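Local coordinates for protein CsuC (Acinetobacter baumannii, PDB 6FJY) that binds the tip adhesin subunit CsuE of archaic Csu pili in a pre-assembly complex, consistent with a role as a periplasmic chaperone of the chaperone-usher pathway, at residues N79-G83 with K84-Y88. Sequence-based numbering, arbitrary orientation.
Sequences NLPDG and KEQSY
Leu80 reaches Gln86 and Tyr88 through a single methyl group: its CD2 lies 3.8 Å from Gln86 CG and 3.9 Å from Tyr88 OH, so one branch serves both strand residues. The leucine and glutamine side chains run past each other in opposite senses. One residue on, the pyrrolidine ring of Pro81 crosses the Gln86 side chain at about a right angle, with CD 3.6 Å from Gln86 NE2. A bend in the glutamine chain (chi2 -71°) brings NE2 beside CD and CG of the proline ring. Lys84 folds back over the preceding peptide, its CD 3.2 Å from Gly83 O.

A type II turn from Pro81 to Lys84 reverses the chain, and Gly83 takes its positive-phi position (phi 69°). Beyond the turn, strand 85-95 pairs with strand 109-123 in the Ig-like, PapD-type N-terminal domain, where Ala122 touches both Leu80 and Tyr88. The Tyr88 hydroxyl is hydrogen-bonded to Glu54, which probably helps to hold it beside the leucine methyl. With no hydrogen bond between 79-83 and 84-88, the side-chain fit across the turn rests on van der Waals contacts of Leu80 and Pro81, while the main chain of Gly83, Lys84 and Gln86 bonds to residues 122-125.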
loop_
_atom_site.group_PDB
_atom_site.type_symbol
_atom_site.label_atom_id
_atom_site.label_comp_id
_atom_site.label_asym_id
_atom_site.label_seq_id
_atom_site.Cartn_x
_atom_site.Cartn_y
_atom_site.Cartn_z
ATOM N N ASN A 79 6.667 1.920 -22.851
ATOM C CA ASN A 79 5.762 2.997 -22.481
ATOM C C ASN A 79 4.344 2.698 -22.945
ATOM O O ASN A 79 4.123 2.096 -23.998
ATOM C CB ASN A 79 6.260 4.324 -23.043
ATOM C CG ASN A 79 7.552 4.772 -22.380
ATOM O OD1 ASN A 79 7.637 4.836 -21.151
ATOM N ND2 ASN A 79 8.577 5.038 -23.185
ATOM N N LEU A 80 3.392 3.129 -22.145
ATOM C CA LEU A 80 1.979 2.854 -22.327
ATOM C C LEU A 80 1.328 3.910 -23.209
ATOM O O LEU A 80 1.833 5.031 -23.329
ATOM C CB LEU A 80 1.293 2.796 -20.962
ATOM C CG LEU A 80 2.019 1.797 -20.051
ATOM C CD1 LEU A 80 1.650 1.991 -18.590
ATOM C CD2 LEU A 80 1.775 0.356 -20.516
ATOM N N PRO A 81 0.204 3.577 -23.849
ATOM C CA PRO A 81 -0.491 4.573 -24.673
ATOM C C PRO A 81 -0.914 5.774 -23.848
ATOM O O PRO A 81 -1.220 5.669 -22.658
ATOM C CB PRO A 81 -1.710 3.812 -25.205
ATOM C CG PRO A 81 -1.338 2.371 -25.085
ATOM C CD PRO A 81 -0.469 2.266 -23.890
ATOM N N ASP A 82 -0.900 6.931 -24.496
ATOM C CA ASP A 82 -1.265 8.170 -23.834
ATOM C C ASP A 82 -2.717 8.095 -23.378
ATOM O O ASP A 82 -3.574 7.543 -24.074
ATOM C CB ASP A 82 -1.059 9.360 -24.788
ATOM C CG ASP A 82 0.380 9.474 -25.313
ATOM O OD1 ASP A 82 1.233 8.634 -24.963
ATOM O OD2 ASP A 82 0.659 10.423 -26.081
ATOM N N GLY A 83 -2.983 8.639 -22.190
ATOM C CA GLY A 83 -4.327 8.723 -21.650
ATOM C C GLY A 83 -4.974 7.416 -21.251
ATOM O O GLY A 83 -6.201 7.338 -21.212
ATOM N N LYS A 84 -4.193 6.380 -20.945
ATOM C CA LYS A 84 -4.750 5.063 -20.672
ATOM C C LYS A 84 -4.282 4.523 -19.325
ATOM O O LYS A 84 -3.102 4.626 -18.962
ATOM C CB LYS A 84 -4.393 4.066 -21.786
ATOM C CG LYS A 84 -5.514 3.866 -22.817
ATOM C CD LYS A 84 -5.907 5.177 -23.498
ATOM C CE LYS A 84 -7.241 5.092 -24.238
ATOM N NZ LYS A 84 -7.620 6.394 -24.905
ATOM N N GLU A 85 -5.230 3.933 -18.604
ATOM C CA GLU A 85 -4.972 3.218 -17.363
ATOM C C GLU A 85 -4.929 1.718 -17.655
ATOM O O GLU A 85 -5.964 1.106 -17.943
ATOM C CB GLU A 85 -6.056 3.536 -16.337
ATOM C CG GLU A 85 -5.895 2.785 -15.023
ATOM C CD GLU A 85 -7.029 3.032 -14.083
ATOM O OE1 GLU A 85 -8.141 2.518 -14.357
ATOM O OE2 GLU A 85 -6.824 3.755 -13.076
ATOM N N GLN A 86 -3.736 1.130 -17.564
ATOM C CA GLN A 86 -3.550 -0.306 -17.755
ATOM C C GLN A 86 -3.663 -1.033 -16.418
ATOM O O GLN A 86 -3.081 -0.606 -15.410
ATOM C CB GLN A 86 -2.191 -0.623 -18.380
ATOM C CG GLN A 86 -1.918 0.045 -19.699
ATOM C CD GLN A 86 -2.749 -0.512 -20.843
ATOM O OE1 GLN A 86 -3.432 -1.527 -20.705
ATOM N NE2 GLN A 86 -2.690 0.159 -21.983
ATOM N N SER A 87 -4.412 -2.127 -16.422
ATOM C CA SER A 87 -4.723 -2.887 -15.225
ATOM C C SER A 87 -3.918 -4.177 -15.212
ATOM O O SER A 87 -3.714 -4.804 -16.253
ATOM C CB SER A 87 -6.215 -3.196 -15.170
ATOM O OG SER A 87 -6.963 -2.000 -15.312
ATOM N N TYR A 88 -3.450 -4.562 -14.031
ATOM C CA TYR A 88 -2.661 -5.768 -13.860
ATOM C C TYR A 88 -3.011 -6.374 -12.507
ATOM O O TYR A 88 -3.569 -5.704 -11.634
ATOM C CB TYR A 88 -1.160 -5.472 -13.904
ATOM C CG TYR A 88 -0.678 -4.759 -15.130
ATOM C CD1 TYR A 88 -0.725 -3.368 -15.202
ATOM C CD2 TYR A 88 -0.131 -5.456 -16.197
ATOM C CE1 TYR A 88 -0.269 -2.695 -16.309
ATOM C CE2 TYR A 88 0.336 -4.783 -17.314
ATOM C CZ TYR A 88 0.256 -3.401 -17.363
ATOM O OH TYR A 88 0.706 -2.731 -18.468
#